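Local coordinates for DltD domain-containing protein (Beauveria bassiana, PDB 7D78) that is a fungal thioesterase of the alpha/beta hydrolase type, a polyketide cyclase that probably closes medium-ring lactones, at residues F135-A145 with W245-V254; K256-P264 with V308-N319. All blocks are in the same frame, centred on the assembly; numbering follows the deposited sequence.

In the fold
Interactions 1 and 2 follow one another in the chain, their centres about 17 Å apart: helix 247-251 closes the first, and strand 259-264 opens the second. Both adjoin strand 150-156 of the main sheet, but their helices lie on opposite faces of it. Helix 135-146 lies against one face, while helix 305-319 covers strand 259-264 on the other. The two contacts meet where Ala144 O comes within 4.1 Å of Thr257 OG1. Interaction 1 is the one near the probable active site. Its helix starts directly after Ser134, the likely nucleophile of a Ser-His-Asp triad, and the side chain of Phe135 touches that triad and lies about 4 Å from a glycerol, probably from the crystallisation liquor.

Interaction 1 (F135-A145 with W245-V254); sequences FGGTVSACAAA and WQPKEILKLV
A water molecule lies within hydrogen-bonding distance of two backbone carbonyls, 2.8 Å from Ala145 O and 2.6 Å from Leu253 O, its protons shared among more acceptors than it can serve. Beside it the CB of Ala145 packs on Leu253 CB and Val254 CG2. The short helix 247-251 runs in broadly the same direction as helix 135-145, the segment axes 9.3 Å apart at closest and inclined at 43°. Between them Ala141 CB presses on Leu251 CD1 at 3.5 Å, tight for two methyl groups.

At the other end the indole of Trp245 makes the largest single contribution. Its CG stands anti to the backbone N (chi1 -160°), which swings the ring system up against the helix that follows the probable nucleophile elbow. There NE1 makes a weak, bent hydrogen bond to Cys142 SG, 3.6 Å long; the sulfur sits at the rim of the five-membered ring, near its plane, and also rests on Ile250 CG2. The methyl CG2 of Thr138 reaches to 3.4 Å from Trp245 CH2 and wedges against Pro247 CB, which itself lies over the outer part of one indole face. Thr138 turns its hydroxyl elsewhere, to the carbonyl of Ile159. Beyond it, Phe135 offers one ring face to CH2 of the indole, with the ring planes 55° apart and the centroids of Phe135 and the six-membered ring of Trp245 5.2 Å apart. Phe60 meets Phe135 edge-to-face, and Trp244 of the second subunit packs on Cys142.

With one weak direct polar bond and waters shared by the two carbonyls at one end, the contact depends mainly on buried apolar surface, and through Phe135, Trp245 brings the segment 245-254 close to the probable active site.

Interaction 2 (K256-P264 with V308-N319); sequences KTPVLMVTP and VVDAMTEFIREN
The phenyl ring of Phe315 is sandwiched: Leu260 CB lies over one face, and the side-chain nitrogen ND2 of Asn319 sits above the centre of the other. The CH-pi contact from Leu260 CB to the Phe315 ring centroid is 3.8 Å, only 14° off the ring normal. At the edge the backbone at the start of the strand comes in, with Pro258 C in the ring plane and Val259 N 3.5 Å from Phe315 CZ. Phe315 reaches that far because its CG is anti to the backbone N (chi1 179°), which points the ring out at the strand. Asn319 is fixed over it by a hydrogen bond from ND2 to Phe315 O, 2.8 Å long; Asn319 N binds the same oxygen from the other face of the carbonyl plane. Asn319 CB in turn packs on the ring of Pro258.

This is the C-terminal helix of the alpha/beta hydrolase fold lying on its sheet: helix 308-319 runs antiparallel to strand 259-264 (171°), with the axes 9.5 Å apart. On its flank, Val309 meets helix 68-77, which shares this face of the sheet.

Further along, Leu260 CD2 touches Met312 CG at 3.8 Å, their side chains about perpendicular. The extended Met312 chain carries its CE to 3.9 Å from Val262 CG2, while the other methyl, Val262 CG1, meets Val308 CG1 tip to tip.

Interaction 1 (F135-A145 with W245-V254)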
loop_
_atom_site.group_PDB
_atom_site.type_symbol
_atom_site.label_atom_id
_atom_site.label_comp_id
_atom_site.label_asym_id
_atom_site.label_seq_id
_atom_site.Cartn_x
_atom_site.Cartn_y
_atom_site.Cartn_z
ATOM N N PHE A 135 4.245 -16.062 1.997
ATOM C CA PHE A 135 3.660 -14.771 1.643
ATOM C C PHE A 135 2.175 -14.682 2.013
ATOM O O PHE A 135 1.709 -13.641 2.500
ATOM C CB PHE A 135 3.871 -14.554 0.134
ATOM C CG PHE A 135 3.679 -13.143 -0.334
ATOM C CD1 PHE A 135 4.730 -12.243 -0.294
ATOM C CD2 PHE A 135 2.471 -12.738 -0.892
ATOM C CE1 PHE A 135 4.569 -10.940 -0.753
ATOM C CE2 PHE A 135 2.299 -11.430 -1.348
ATOM C CZ PHE A 135 3.350 -10.532 -1.275
ATOM N N GLY A 136 1.427 -15.772 1.800
ATOM C CA GLY A 136 0.004 -15.762 2.101
ATOM C C GLY A 136 -0.319 -15.673 3.585
ATOM O O GLY A 136 -1.387 -15.176 3.962
ATOM N N GLY A 137 0.566 -16.181 4.443
ATOM C CA GLY A 137 0.367 -15.987 5.873
ATOM C C GLY A 137 0.472 -14.527 6.269
ATOM O O GLY A 137 -0.302 -14.036 7.099
ATOM N N THR A 138 1.424 -13.809 5.666
ATOM C CA THR A 138 1.584 -12.389 5.960
ATOM C C THR A 138 0.403 -11.589 5.420
ATOM O O THR A 138 -0.103 -10.685 6.093
ATOM C CB THR A 138 2.911 -11.899 5.374
ATOM O OG1 THR A 138 3.955 -12.801 5.763
ATOM C CG2 THR A 138 3.257 -10.493 5.861
ATOM N N VAL A 139 -0.057 -11.927 4.214
ATOM C CA VAL A 139 -1.250 -11.298 3.644
ATOM C C VAL A 139 -2.448 -11.526 4.557
ATOM O O VAL A 139 -3.246 -10.613 4.807
ATOM C CB VAL A 139 -1.515 -11.852 2.227
ATOM C CG1 VAL A 139 -2.941 -11.503 1.766
ATOM C CG2 VAL A 139 -0.486 -11.326 1.230
ATOM N N SER A 140 -2.594 -12.757 5.062
ATOM C CA SER A 140 -3.735 -13.075 5.910
ATOM C C SER A 140 -3.722 -12.243 7.190
ATOM O O SER A 140 -4.778 -11.835 7.684
ATOM C CB SER A 140 -3.747 -14.572 6.253
ATOM O OG SER A 140 -3.861 -15.388 5.100
ATOM N N ALA A 141 -2.540 -11.994 7.745
ATOM C CA ALA A 141 -2.454 -11.172 8.948
ATOM C C ALA A 141 -2.960 -9.759 8.686
ATOM O O ALA A 141 -3.643 -9.176 9.533
ATOM C CB ALA A 141 -1.019 -11.129 9.453
ATOM N N CYS A 142 -2.613 -9.187 7.529
ATOM C CA CYS A 142 -3.077 -7.840 7.202
ATOM C C CYS A 142 -4.593 -7.801 7.087
ATOM O O CYS A 142 -5.231 -6.853 7.560
ATOM C CB CYS A 142 -2.432 -7.348 5.900
ATOM S SG CYS A 142 -0.623 -7.277 5.962
ATOM N N ALA A 143 -5.188 -8.827 6.467
ATOM C CA ALA A 143 -6.645 -8.898 6.408
ATOM C C ALA A 143 -7.241 -9.020 7.801
ATOM O O ALA A 143 -8.241 -8.361 8.116
ATOM C CB ALA A 143 -7.093 -10.075 5.527
ATOM N N ALA A 144 -6.623 -9.841 8.660
ATOM C CA ALA A 144 -7.133 -10.017 10.015
ATOM C C ALA A 144 -7.092 -8.717 10.801
ATOM O O ALA A 144 -7.973 -8.472 11.632
ATOM C CB ALA A 144 -6.332 -11.096 10.752
ATOM N N ALA A 145 -6.086 -7.872 10.539
ATOM C CA ALA A 145 -5.949 -6.612 11.267
ATOM C C ALA A 145 -7.217 -5.767 11.195
ATOM O O ALA A 145 -7.594 -5.118 12.182
ATOM C CB ALA A 145 -4.749 -5.823 10.730
ATOM N N TRP A 245 5.034 -2.009 0.928
ATOM C CA TRP A 245 4.465 -2.826 1.992
ATOM C C TRP A 245 5.359 -2.816 3.220
ATOM O O TRP A 245 6.564 -3.073 3.127
ATOM C CB TRP A 245 4.298 -4.258 1.493
ATOM C CG TRP A 245 3.334 -5.124 2.245
ATOM C CD1 TRP A 245 2.259 -4.723 2.997
ATOM C CD2 TRP A 245 3.336 -6.557 2.280
ATOM N NE1 TRP A 245 1.591 -5.830 3.493
ATOM C CE2 TRP A 245 2.238 -6.962 3.072
ATOM C CE3 TRP A 245 4.162 -7.541 1.709
ATOM C CZ2 TRP A 245 1.941 -8.307 3.303
ATOM C CZ3 TRP A 245 3.865 -8.870 1.936
ATOM C CH2 TRP A 245 2.756 -9.243 2.722
ATOM N N GLN A 246 4.765 -2.539 4.378
ATOM C CA GLN A 246 5.462 -2.590 5.662
ATOM C C GLN A 246 4.725 -3.559 6.582
ATOM O O GLN A 246 4.072 -3.138 7.544
ATOM C CB GLN A 246 5.550 -1.196 6.280
ATOM C CG GLN A 246 6.091 -0.140 5.301
ATOM C CD GLN A 246 7.525 -0.400 4.952
ATOM O OE1 GLN A 246 8.307 -0.808 5.813
ATOM N NE2 GLN A 246 7.888 -0.189 3.684
ATOM N N PRO A 247 4.804 -4.866 6.307
ATOM C CA PRO A 247 3.935 -5.815 7.026
ATOM C C PRO A 247 4.244 -5.931 8.505
ATOM O O PRO A 247 3.322 -6.182 9.295
ATOM C CB PRO A 247 4.184 -7.143 6.299
ATOM C CG PRO A 247 5.534 -6.987 5.673
ATOM C CD PRO A 247 5.650 -5.533 5.302
ATOM N N LYS A 248 5.511 -5.777 8.910
ATOM C CA LYS A 248 5.816 -5.779 10.337
ATOM C C LYS A 248 5.021 -4.709 11.067
ATOM O O LYS A 248 4.591 -4.926 12.206
ATOM C CB LYS A 248 7.317 -5.585 10.570
ATOM C CG LYS A 248 8.165 -6.715 10.010
ATOM C CD LYS A 248 9.660 -6.461 10.212
ATOM C CE LYS A 248 10.502 -7.589 9.626
ATOM N NZ LYS A 248 11.959 -7.275 9.658
ATOM N N GLU A 249 4.781 -3.566 10.417
ATOM C CA GLU A 249 3.981 -2.525 11.056
ATOM C C GLU A 249 2.512 -2.909 11.094
ATOM O O GLU A 249 1.830 -2.654 12.094
ATOM C CB GLU A 249 4.162 -1.185 10.342
ATOM C CG GLU A 249 5.608 -0.735 10.219
ATOM C CD GLU A 249 6.355 -0.787 11.540
ATOM O OE1 GLU A 249 5.774 -0.408 12.580
ATOM O OE2 GLU A 249 7.525 -1.205 11.536
ATOM N N ILE A 250 2.003 -3.517 10.014
ATOM C CA ILE A 250 0.590 -3.900 9.979
ATOM C C ILE A 250 0.312 -5.024 10.976
ATOM O O ILE A 250 -0.757 -5.066 11.605
ATOM C CB ILE A 250 0.160 -4.294 8.551
ATOM C CG1 ILE A 250 0.384 -3.125 7.585
ATOM C CG2 ILE A 250 -1.308 -4.660 8.527
ATOM C CD1 ILE A 250 0.349 -3.534 6.138
ATOM N N LEU A 251 1.268 -5.941 11.151
ATOM C CA LEU A 251 1.067 -7.026 12.105
ATOM C C LEU A 251 0.873 -6.493 13.520
ATOM O O LEU A 251 0.212 -7.143 14.341
ATOM C CB LEU A 251 2.239 -8.009 12.055
ATOM C CG LEU A 251 1.956 -9.307 11.289
ATOM C CD1 LEU A 251 1.730 -9.009 9.803
ATOM C CD2 LEU A 251 3.089 -10.323 11.472
ATOM N N LYS A 252 1.399 -5.297 13.812
ATOM C CA LYS A 252 1.220 -4.722 15.141
ATOM C C LYS A 252 -0.225 -4.321 15.396
ATOM O O LYS A 252 -0.631 -4.229 16.557
ATOM C CB LYS A 252 2.156 -3.524 15.337
ATOM C CG LYS A 252 3.630 -3.902 15.393
ATOM C CD LYS A 252 4.515 -2.697 15.131
ATOM C CE LYS A 252 5.990 -3.081 15.094
ATOM N NZ LYS A 252 6.862 -1.872 14.997
ATOM N N LEU A 253 -1.012 -4.100 14.337
ATOM C CA LEU A 253 -2.440 -3.854 14.500
ATOM C C LEU A 253 -3.198 -5.121 14.868
ATOM O O LEU A 253 -4.332 -5.033 15.340
ATOM C CB LEU A 253 -3.037 -3.265 13.221
ATOM C CG LEU A 253 -2.343 -2.017 12.679
ATOM C CD1 LEU A 253 -2.912 -1.655 11.324
ATOM C CD2 LEU A 253 -2.495 -0.865 13.653
ATOM N N VAL A 254 -2.616 -6.295 14.646
ATOM C CA VAL A 254 -3.289 -7.533 15.023
ATOM C C VAL A 254 -3.030 -7.761 16.505
ATOM O O VAL A 254 -2.062 -8.433 16.881
ATOM C CB VAL A 254 -2.808 -8.728 14.180
ATOM C CG1 VAL A 254 -3.679 -9.952 14.457
ATOM C CG2 VAL A 254 -2.821 -8.373 12.691
HETATM O O HOH W 1 -6.687 -4.083 14.601
HETATM O O HOH W 2 -7.484 -6.070 15.449
#

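Interaction 2 (K256-P264 with V308-N319)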
loop_
_atom_site.group_PDB
_atom_site.type_symbol
_atom_site.label_atom_id
_atom_site.label_comp_id
_atom_site.label_asym_id
_atom_site.label_seq_id
_atom_site.Cartn_x
_atom_site.Cartn_y
_atom_site.Cartn_z
ATOM N N LYS A 256 -5.754 -8.525 18.837
ATOM C CA LYS A 256 -6.853 -9.249 19.478
ATOM C C LYS A 256 -7.034 -10.645 18.894
ATOM O O LYS A 256 -7.499 -11.559 19.578
ATOM C CB LYS A 256 -8.176 -8.497 19.328
ATOM C CG LYS A 256 -8.192 -7.069 19.823
ATOM C CD LYS A 256 -9.453 -6.392 19.284
ATOM C CE LYS A 256 -9.478 -4.907 19.552
ATOM N NZ LYS A 256 -8.322 -4.213 18.940
ATOM N N THR A 257 -6.689 -10.816 17.634
ATOM C CA THR A 257 -6.957 -12.075 16.939
ATOM C C THR A 257 -6.044 -13.194 17.433
ATOM O O THR A 257 -4.819 -13.083 17.291
ATOM C CB THR A 257 -6.765 -11.867 15.443
ATOM O OG1 THR A 257 -7.507 -10.707 15.044
ATOM C CG2 THR A 257 -7.246 -13.090 14.665
ATOM N N PRO A 258 -6.585 -14.274 18.002
ATOM C CA PRO A 258 -5.751 -15.423 18.374
ATOM C C PRO A 258 -4.930 -15.895 17.187
ATOM O O PRO A 258 -5.455 -16.090 16.086
ATOM C CB PRO A 258 -6.775 -16.485 18.798
ATOM C CG PRO A 258 -8.008 -15.734 19.149
ATOM C CD PRO A 258 -8.012 -14.502 18.281
ATOM N N VAL A 259 -3.629 -16.067 17.402
ATOM C CA VAL A 259 -2.713 -16.302 16.294
ATOM C C VAL A 259 -1.839 -17.511 16.587
ATOM O O VAL A 259 -1.222 -17.605 17.655
ATOM C CB VAL A 259 -1.850 -15.060 15.982
ATOM C CG1 VAL A 259 -1.215 -14.494 17.249
ATOM C CG2 VAL A 259 -0.775 -15.395 14.926
ATOM N N LEU A 260 -1.770 -18.417 15.623
ATOM C CA LEU A 260 -0.841 -19.535 15.629
ATOM C C LEU A 260 0.182 -19.303 14.530
ATOM O O LEU A 260 -0.192 -19.077 13.374
ATOM C CB LEU A 260 -1.573 -20.860 15.393
ATOM C CG LEU A 260 -0.681 -22.047 15.042
ATOM C CD1 LEU A 260 0.135 -22.447 16.270
ATOM C CD2 LEU A 260 -1.540 -23.210 14.550
ATOM N N MET A 261 1.462 -19.338 14.886
ATOM C CA MET A 261 2.533 -19.277 13.902
ATOM C C MET A 261 3.300 -20.592 13.881
ATOM O O MET A 261 3.723 -21.092 14.933
ATOM C CB MET A 261 3.496 -18.129 14.194
ATOM C CG MET A 261 4.610 -18.024 13.161
ATOM S SD MET A 261 5.738 -16.669 13.519
ATOM C CE MET A 261 4.617 -15.272 13.528
ATOM N N VAL A 262 3.491 -21.132 12.682
ATOM C CA VAL A 262 4.293 -22.326 12.452
ATOM C C VAL A 262 5.536 -21.911 11.675
ATOM O O VAL A 262 5.438 -21.470 10.521
ATOM C CB VAL A 262 3.500 -23.396 11.693
ATOM C CG1 VAL A 262 4.364 -24.641 11.467
ATOM C CG2 VAL A 262 2.215 -23.738 12.444
ATOM N N THR A 263 6.705 -22.070 12.296
ATOM C CA THR A 263 7.969 -21.632 11.734
ATOM C C THR A 263 8.875 -22.827 11.485
ATOM O O THR A 263 9.079 -23.642 12.401
ATOM C CB THR A 263 8.662 -20.643 12.688
ATOM O OG1 THR A 263 7.896 -19.435 12.751
ATOM C CG2 THR A 263 10.091 -20.321 12.218
ATOM N N PRO A 264 9.443 -22.971 10.283
ATOM C CA PRO A 264 10.393 -24.064 10.043
ATOM C C PRO A 264 11.736 -23.730 10.670
ATOM O O PRO A 264 12.260 -22.628 10.483
ATOM C CB PRO A 264 10.496 -24.128 8.511
ATOM C CG PRO A 264 9.541 -23.037 7.977
ATOM C CD PRO A 264 9.328 -22.089 9.107
ATOM N N VAL A 308 1.512 -31.421 12.930
ATOM C CA VAL A 308 1.410 -29.975 12.766
ATOM C C VAL A 308 -0.002 -29.588 12.340
ATOM O O VAL A 308 -0.590 -28.644 12.880
ATOM C CB VAL A 308 2.469 -29.476 11.767
ATOM C CG1 VAL A 308 2.141 -28.061 11.299
ATOM C CG2 VAL A 308 3.849 -29.523 12.408
ATOM N N VAL A 309 -0.579 -30.319 11.381
ATOM C CA VAL A 309 -1.949 -30.034 10.962
ATOM C C VAL A 309 -2.918 -30.242 12.119
ATOM O O VAL A 309 -3.813 -29.420 12.350
ATOM C CB VAL A 309 -2.326 -30.887 9.739
ATOM C CG1 VAL A 309 -3.777 -30.641 9.351
ATOM C CG2 VAL A 309 -1.411 -30.559 8.585
ATOM N N ASP A 310 -2.751 -31.331 12.877
ATOM C CA ASP A 310 -3.609 -31.548 14.039
ATOM C C ASP A 310 -3.486 -30.403 15.035
ATOM O O ASP A 310 -4.477 -30.002 15.661
ATOM C CB ASP A 310 -3.272 -32.884 14.705
ATOM C CG ASP A 310 -3.951 -34.050 14.025
ATOM O OD1 ASP A 310 -4.851 -33.792 13.193
ATOM O OD2 ASP A 310 -3.592 -35.212 14.311
ATOM N N ALA A 311 -2.277 -29.858 15.187
ATOM C CA ALA A 311 -2.089 -28.725 16.083
ATOM C C ALA A 311 -2.866 -27.503 15.613
ATOM O O ALA A 311 -3.359 -26.722 16.439
ATOM C CB ALA A 311 -0.606 -28.397 16.201
ATOM N N MET A 312 -2.991 -27.324 14.296
ATOM C CA MET A 312 -3.755 -26.198 13.766
ATOM C C MET A 312 -5.234 -26.334 14.099
ATOM O O MET A 312 -5.846 -25.405 14.633
ATOM C CB MET A 312 -3.558 -26.091 12.255
ATOM C CG MET A 312 -2.134 -25.818 11.832
ATOM S SD MET A 312 -1.924 -25.947 10.041
ATOM C CE MET A 312 -0.257 -25.379 9.920
ATOM N N THR A 313 -5.827 -27.494 13.799
ATOM C CA THR A 313 -7.249 -27.678 14.069
ATOM C C THR A 313 -7.551 -27.611 15.553
ATOM O O THR A 313 -8.638 -27.172 15.941
ATOM C CB THR A 313 -7.741 -29.007 13.503
ATOM O OG1 THR A 313 -6.910 -30.072 13.981
ATOM C CG2 THR A 313 -7.688 -28.966 12.000
ATOM N N GLU A 314 -6.618 -28.063 16.394
ATOM C CA GLU A 314 -6.811 -27.933 17.832
ATOM C C GLU A 314 -6.836 -26.464 18.237
ATOM O O GLU A 314 -7.719 -26.033 18.987
ATOM C CB GLU A 314 -5.717 -28.695 18.586
ATOM C CG GLU A 314 -5.849 -28.631 20.107
ATOM C CD GLU A 314 -4.542 -28.949 20.832
ATOM O OE1 GLU A 314 -4.571 -29.106 22.074
ATOM O OE2 GLU A 314 -3.485 -29.043 20.164
ATOM N N PHE A 315 -5.883 -25.671 17.726
ATOM C CA PHE A 315 -5.850 -24.244 18.050
ATOM C C PHE A 315 -7.116 -23.541 17.570
ATOM O O PHE A 315 -7.687 -22.711 18.284
ATOM C CB PHE A 315 -4.604 -23.594 17.439
ATOM C CG PHE A 315 -4.499 -22.115 17.694
ATOM C CD1 PHE A 315 -3.887 -21.641 18.846
ATOM C CD2 PHE A 315 -5.000 -21.194 16.778
ATOM C CE1 PHE A 315 -3.788 -20.280 19.094
ATOM C CE2 PHE A 315 -4.909 -19.819 17.017
ATOM C CZ PHE A 315 -4.299 -19.364 18.170
ATOM N N ILE A 316 -7.575 -23.862 16.364
ATOM C CA ILE A 316 -8.791 -23.239 15.850
ATOM C C ILE A 316 -9.997 -23.658 16.686
ATOM O O ILE A 316 -10.824 -22.825 17.076
ATOM C CB ILE A 316 -8.974 -23.587 14.361
ATOM C CG1 ILE A 316 -7.782 -23.062 13.558
ATOM C CG2 ILE A 316 -10.273 -23.010 13.830
ATOM C CD1 ILE A 316 -7.741 -23.518 12.105
ATOM N N ARG A 317 -10.100 -24.956 16.994
ATOM C CA ARG A 317 -11.212 -25.446 17.803
ATOM C C ARG A 317 -11.267 -24.741 19.150
ATOM O O ARG A 317 -12.347 -24.372 19.627
ATOM C CB ARG A 317 -11.090 -26.959 17.999
ATOM C CG ARG A 317 -12.323 -27.745 17.586
ATOM C CD ARG A 317 -12.191 -29.229 17.925
ATOM N NE ARG A 317 -11.162 -29.885 17.124
ATOM C CZ ARG A 317 -11.362 -30.373 15.904
ATOM N NH1 ARG A 317 -12.560 -30.280 15.333
ATOM N NH2 ARG A 317 -10.365 -30.955 15.252
ATOM N N GLU A 318 -10.113 -24.531 19.775
ATOM C CA GLU A 318 -10.105 -23.935 21.106
ATOM C C GLU A 318 -10.525 -22.473 21.064
ATOM O O GLU A 318 -11.247 -22.007 21.951
ATOM C CB GLU A 318 -8.720 -24.071 21.735
ATOM C CG GLU A 318 -8.421 -25.461 22.274
ATOM C CD GLU A 318 -7.095 -25.530 23.010
ATOM O OE1 GLU A 318 -6.379 -26.546 22.859
ATOM O OE2 GLU A 318 -6.772 -24.569 23.743
ATOM N N ASN A 319 -10.107 -21.739 20.034
ATOM C CA ASN A 319 -10.263 -20.290 20.017
ATOM C C ASN A 319 -11.431 -19.791 19.177
ATOM O O ASN A 319 -11.857 -18.648 19.362
ATOM C CB ASN A 319 -8.968 -19.644 19.522
ATOM C CG ASN A 319 -7.834 -19.867 20.477
ATOM O OD1 ASN A 319 -7.809 -19.270 21.546
ATOM N ND2 ASN A 319 -6.893 -20.746 20.115
#